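PDB 6JXG: beta-glucosidase from Chaetomella raphigera, which probably hydrolyses terminal, non-reducing beta-D-glucosyl residues to release beta-D-glucose, as a secreted family 3 glycoside hydrolase of cellulose degradation. Local coordinates for residues L346-S351 / Q405-K410; S351-G356 / A427-A432. One frame throughout, in Å; residues are numbered along the deposited sequence.

Overall arrangement
Both contacts hold strand 351-355 in the parallel part of one sheet of the glycosyl hydrolase family 3 C-terminal domain: contact 1 starts its pairing with the outermost strand 410-414, contact 2 with the inner strand 431-438. They share S351, and their centres are about 11 Å apart. Contact 1 is partly buried and joins a loop to the turn after helix 396-406 by one straight backbone bond, a weak glutamine bond and proline-threonine packing, with lysines at its margin. Contact 2 is buried, and small apolar side chains do more of its packing. A mannose attached to T431 touches residues of both, at the polar, solvent-side end of the strands.

Contact 1: L346-S351 / Q405-K410; sequences LKKPAS and QAQGTK. With MAN (alpha-D-mannopyranose), chain E.
P349 and T409 meet where a beta-alpha-beta unit closes: helix 396-406 ends in a Schellman motif, and the chain turns into strand 410-414 beside strand 351-355. G408, at positive phi, is the C-prime residue of that motif, its N bonded to Q405 O. The tight part lies just beyond, where P349 and T409 are both buried. T409 CG2 lies 4.1 Å from P349 CD, and the threonine also packs on L352, though its exact turn is doubtful. On the other flank of the rigid, apolar ring, P349 CB is 3.8 Å from mannose C1. A glycine in place of T409 would probably leave the P349 ring without its methyl neighbour and open a gap beside L352.

The solvent side is loose, with K347 and K348 exposed. Q407, straight past its CG (chi2 -176°), reaches across to K348 at about a right angle; K348 N to Q407 OE1 is 3.2 Å, but the bond is weak, bent to 128°. The K348 side chain then runs off from the contact. K347 turns to the sugar, its CE 3.2 Å from mannose O6, while its NZ bonds K342 O.

S351 and K410 begin the parallel pairing, their side chains on the same face. A CA-H...O contact joins S351 CA to K410 O at 3.2 Å, and K410 N gives A350 O a nearly straight bond of 3.0 Å, the N-H...O angle being 171°.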
loop_
_atom_site.group_PDB
_atom_site.type_symbol
_atom_site.label_atom_id
_atom_site.label_comp_id
_atom_site.label_asym_id
_atom_site.label_seq_id
_atom_site.Cartn_x
_atom_site.Cartn_y
_atom_site.Cartn_z
ATOM N N LEU A 346 29.042 8.044 -0.549
ATOM C CA LEU A 346 30.334 7.751 -1.168
ATOM C C LEU A 346 31.018 9.021 -1.643
ATOM O O LEU A 346 30.372 9.986 -2.027
ATOM C CB LEU A 346 30.146 6.867 -2.386
ATOM C CG LEU A 346 29.501 5.474 -2.244
ATOM C CD1 LEU A 346 29.236 4.859 -3.601
ATOM C CD2 LEU A 346 30.394 4.581 -1.425
ATOM N N LYS A 347 32.333 9.014 -1.661
ATOM C CA LYS A 347 33.063 10.234 -1.975
ATOM C C LYS A 347 34.402 9.880 -2.624
ATOM O O LYS A 347 35.439 9.842 -1.964
ATOM C CB LYS A 347 33.268 11.005 -0.665
ATOM C CG LYS A 347 33.997 10.189 0.389
ATOM C CD LYS A 347 33.314 10.028 1.772
ATOM C CE LYS A 347 33.465 8.561 2.200
ATOM N NZ LYS A 347 33.480 8.104 3.625
ATOM N N LYS A 348 34.367 9.573 -3.901
ATOM C CA LYS A 348 35.601 9.340 -4.668
ATOM C C LYS A 348 36.426 8.182 -4.212
ATOM O O LYS A 348 37.655 8.277 -4.154
ATOM C CB LYS A 348 36.492 10.600 -4.721
ATOM C CG LYS A 348 35.754 11.807 -5.258
ATOM C CD LYS A 348 36.709 12.944 -5.583
ATOM C CE LYS A 348 35.938 14.106 -6.179
ATOM N NZ LYS A 348 36.441 15.384 -5.618
ATOM N N PRO A 349 35.775 7.046 -3.934
ATOM C CA PRO A 349 36.615 5.877 -3.577
ATOM C C PRO A 349 37.501 5.438 -4.757
ATOM O O PRO A 349 37.161 5.729 -5.877
ATOM C CB PRO A 349 35.598 4.804 -3.216
ATOM C CG PRO A 349 34.340 5.220 -3.894
ATOM C CD PRO A 349 34.349 6.713 -4.057
ATOM N N ALA A 350 38.651 4.824 -4.478
ATOM C CA ALA A 350 39.617 4.458 -5.527
ATOM C C ALA A 350 39.050 3.254 -6.269
ATOM O O ALA A 350 39.248 3.095 -7.457
ATOM C CB ALA A 350 40.963 4.074 -4.898
ATOM N N SER A 351 38.335 2.401 -5.535
ATOM C CA SER A 351 37.799 1.178 -6.113
ATOM C C SER A 351 36.568 0.735 -5.329
ATOM O O SER A 351 36.478 1.033 -4.129
ATOM C CB SER A 351 38.859 0.101 -6.053
ATOM O OG SER A 351 39.230 -0.089 -4.729
ATOM N N GLN A 405 32.616 5.944 -12.936
ATOM C CA GLN A 405 33.564 6.281 -14.047
ATOM C C GLN A 405 33.966 7.749 -13.989
ATOM O O GLN A 405 35.158 8.032 -13.968
ATOM C CB GLN A 405 33.027 5.910 -15.427
ATOM C CG GLN A 405 33.117 4.405 -15.637
ATOM C CD GLN A 405 32.414 3.912 -16.892
ATOM O OE1 GLN A 405 31.731 4.661 -17.593
ATOM N NE2 GLN A 405 32.571 2.641 -17.167
ATOM N N ALA A 406 32.994 8.655 -13.863
ATOM C CA ALA A 406 33.288 10.094 -13.719
ATOM C C ALA A 406 34.249 10.404 -12.571
ATOM O O ALA A 406 34.967 11.387 -12.631
ATOM C CB ALA A 406 32.022 10.927 -13.548
ATOM N N GLN A 407 34.232 9.627 -11.500
ATOM C CA GLN A 407 35.184 9.831 -10.384
ATOM C C GLN A 407 36.453 8.976 -10.503
ATOM O O GLN A 407 37.254 8.936 -9.611
ATOM C CB GLN A 407 34.497 9.540 -9.076
ATOM C CG GLN A 407 33.274 10.392 -8.915
ATOM C CD GLN A 407 32.633 10.195 -7.588
ATOM O OE1 GLN A 407 33.012 9.329 -6.825
ATOM N NE2 GLN A 407 31.657 11.017 -7.298
ATOM N N GLY A 408 36.612 8.287 -11.611
ATOM C CA GLY A 408 37.751 7.390 -11.802
ATOM C C GLY A 408 37.829 6.258 -10.794
ATOM O O GLY A 408 38.901 5.701 -10.560
ATOM N N THR A 409 36.715 5.864 -10.194
ATOM C CA THR A 409 36.800 4.685 -9.341
ATOM C C THR A 409 36.755 3.428 -10.191
ATOM O O THR A 409 36.042 3.347 -11.145
ATOM C CB THR A 409 35.815 4.622 -8.130
ATOM O OG1 THR A 409 34.983 3.443 -8.126
ATOM C CG2 THR A 409 35.095 5.830 -7.942
ATOM N N LYS A 410 37.524 2.440 -9.794
ATOM C CA LYS A 410 37.589 1.200 -10.492
ATOM C C LYS A 410 36.479 0.298 -9.941
ATOM O O LYS A 410 36.278 0.253 -8.715
ATOM C CB LYS A 410 38.966 0.592 -10.223
ATOM C CG LYS A 410 39.378 -0.535 -11.151
ATOM C CD LYS A 410 39.196 -1.891 -10.481
ATOM C CE LYS A 410 39.437 -3.045 -11.438
ATOM N NZ LYS A 410 38.624 -2.947 -12.692
HETATM C C1 MAN E . 35.076 2.845 0.052
HETATM C C2 MAN E . 36.275 3.140 0.966
HETATM C C3 MAN E . 35.936 3.446 2.428
HETATM C C4 MAN E . 34.748 4.395 2.520
HETATM C C5 MAN E . 33.642 3.708 1.767
HETATM C C6 MAN E . 32.316 4.407 1.953
HETATM O O2 MAN E . 36.838 4.284 0.427
HETATM O O3 MAN E . 37.079 4.060 2.959
HETATM O O4 MAN E . 34.353 4.680 3.874
HETATM O O5 MAN E . 33.968 3.631 0.393
HETATM O O6 MAN E . 32.349 5.702 1.380
#

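Contact 2: S351-G356 / A427-A432; sequences SLAIIG and AAAETA. With MAN (alpha-D-mannopyranose), chain E.
L352 and T431 lie side by side and point the same way from adjacent parallel strands of the alpha/beta sheet in the glycosyl hydrolase family 3 C-terminal domain, L352 CD1 coming 3.7 Å from T431 CG2. The threonine is divided between two tasks: CG2 stands anti to the backbone N, facing the leucine, while OG1 (chi1 -71°) sits beside that N and carries the mannose, bonded to its C1 at 1.4 Å. A beta-branched residue suits a strand, and this one also supplies the hydroxyl for O-glycosylation.

The opposite face of the sheet, covered by helix 463-471, is built of small residues. A353 and A432 pair here, with CB atoms 4.2 Å apart, and A429 CB leans in from the preceding loop to 3.9 Å from A353 CB. I355 lays its CD1 against A432 CB; both side chains also touch V470 of the helix, so alanine on the strand lets helix and isoleucine come close. Between the two faces the backbone joins the strands, A353 N bonding T431 O at 3.0 Å in the carbonyl plane.

At the strand's start the chemistry turns polar. S351 places OG between its backbone N and carbonyl carbon (chi1 59°), from where it accepts the N-H of E430 at 2.8 Å. This bond to a side chain fastens the loop ahead of the regular strand pairing; S351 O, by contrast, is buried without a partner. E430 extends its chain outward past the serine to the sugar, where OE1 accepts a bond from mannose O2 at 3.1 Å and a weak one from A350 N. The sugar is thus tied covalently through T431 and by hydrogen bonds to E430 and, outside these segments, to A343 O, which probably limits its rotation about the glycosidic link.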
loop_
_atom_site.group_PDB
_atom_site.type_symbol
_atom_site.label_atom_id
_atom_site.label_comp_id
_atom_site.label_asym_id
_atom_site.label_seq_id
_atom_site.Cartn_x
_atom_site.Cartn_y
_atom_site.Cartn_z
ATOM N N SER A 351 38.335 2.401 -5.535
ATOM C CA SER A 351 37.799 1.178 -6.113
ATOM C C SER A 351 36.568 0.735 -5.329
ATOM O O SER A 351 36.478 1.033 -4.129
ATOM C CB SER A 351 38.859 0.101 -6.053
ATOM O OG SER A 351 39.230 -0.089 -4.729
ATOM N N LEU A 352 35.666 0.007 -6.005
ATOM C CA LEU A 352 34.373 -0.391 -5.441
ATOM C C LEU A 352 34.001 -1.738 -5.992
ATOM O O LEU A 352 33.970 -1.894 -7.190
ATOM C CB LEU A 352 33.361 0.632 -5.929
ATOM C CG LEU A 352 32.272 1.242 -5.090
ATOM C CD1 LEU A 352 32.606 1.508 -3.630
ATOM C CD2 LEU A 352 31.845 2.529 -5.799
ATOM N N ALA A 353 33.828 -2.732 -5.148
ATOM C CA ALA A 353 33.304 -4.016 -5.579
ATOM C C ALA A 353 31.758 -3.968 -5.579
ATOM O O ALA A 353 31.152 -3.347 -4.664
ATOM C CB ALA A 353 33.818 -5.144 -4.645
ATOM N N ILE A 354 31.144 -4.594 -6.586
ATOM C CA ILE A 354 29.650 -4.592 -6.767
ATOM C C ILE A 354 29.222 -6.058 -6.780
ATOM O O ILE A 354 29.627 -6.830 -7.688
ATOM C CB ILE A 354 29.225 -3.788 -8.013
ATOM C CG1 ILE A 354 29.746 -2.351 -7.921
ATOM C CG2 ILE A 354 27.708 -3.859 -8.276
ATOM C CD1 ILE A 354 29.130 -1.414 -6.899
ATOM N N ILE A 355 28.504 -6.474 -5.719
ATOM C CA ILE A 355 28.308 -7.882 -5.438
ATOM C C ILE A 355 26.823 -8.234 -5.296
ATOM O O ILE A 355 26.109 -7.595 -4.563
ATOM C CB ILE A 355 29.090 -8.299 -4.146
ATOM C CG1 ILE A 355 30.558 -7.968 -4.308
ATOM C CG2 ILE A 355 28.875 -9.763 -3.784
ATOM C CD1 ILE A 355 31.284 -7.809 -3.004
ATOM N N GLY A 356 26.403 -9.322 -5.927
ATOM C CA GLY A 356 25.045 -9.791 -5.833
ATOM C C GLY A 356 24.320 -9.645 -7.120
ATOM O O GLY A 356 24.477 -8.655 -7.790
ATOM N N ALA A 427 37.898 -8.434 -1.649
ATOM C CA ALA A 427 39.316 -8.327 -1.255
ATOM C C ALA A 427 40.039 -7.433 -2.210
ATOM O O ALA A 427 41.078 -6.860 -1.873
ATOM C CB ALA A 427 39.920 -9.688 -1.245
ATOM N N ALA A 428 39.458 -7.232 -3.397
ATOM C CA ALA A 428 40.161 -6.533 -4.417
ATOM C C ALA A 428 39.725 -5.105 -4.512
ATOM O O ALA A 428 40.140 -4.448 -5.435
ATOM C CB ALA A 428 40.023 -7.255 -5.783
ATOM N N ALA A 429 38.919 -4.595 -3.570
ATOM C CA ALA A 429 38.503 -3.197 -3.627
ATOM C C ALA A 429 38.564 -2.550 -2.240
ATOM O O ALA A 429 38.447 -3.237 -1.262
ATOM C CB ALA A 429 37.060 -3.109 -4.145
ATOM N N GLU A 430 38.640 -1.225 -2.189
ATOM C CA GLU A 430 38.668 -0.468 -0.945
ATOM C C GLU A 430 37.331 -0.604 -0.175
ATOM O O GLU A 430 37.264 -0.609 1.047
ATOM C CB GLU A 430 38.817 0.995 -1.261
ATOM C CG GLU A 430 40.135 1.480 -1.798
ATOM C CD GLU A 430 40.330 2.949 -1.442
ATOM O OE1 GLU A 430 39.317 3.704 -1.257
ATOM O OE2 GLU A 430 41.509 3.326 -1.297
ATOM N N THR A 431 36.267 -0.769 -0.928
ATOM C CA THR A 431 34.900 -0.733 -0.360
ATOM C C THR A 431 34.089 -1.653 -1.212
ATOM O O THR A 431 34.271 -1.670 -2.429
ATOM C CB THR A 431 34.343 0.702 -0.444
ATOM O OG1 THR A 431 35.055 1.502 0.494
ATOM C CG2 THR A 431 32.821 0.783 0.007
ATOM N N ALA A 432 33.177 -2.375 -0.581
ATOM C CA ALA A 432 32.279 -3.348 -1.246
ATOM C C ALA A 432 30.830 -3.035 -0.969
ATOM O O ALA A 432 30.462 -2.880 0.196
ATOM C CB ALA A 432 32.546 -4.735 -0.706
HETATM C C1 MAN E . 35.076 2.845 0.052
HETATM C C2 MAN E . 36.275 3.140 0.966
HETATM C C3 MAN E . 35.936 3.446 2.428
HETATM C C4 MAN E . 34.748 4.395 2.520
HETATM C C5 MAN E . 33.642 3.708 1.767
HETATM C C6 MAN E . 32.316 4.407 1.953
HETATM O O2 MAN E . 36.838 4.284 0.427
HETATM O O3 MAN E . 37.079 4.060 2.959
HETATM O O4 MAN E . 34.353 4.680 3.874
HETATM O O5 MAN E . 33.968 3.631 0.393
HETATM O O6 MAN E . 32.349 5.702 1.380
#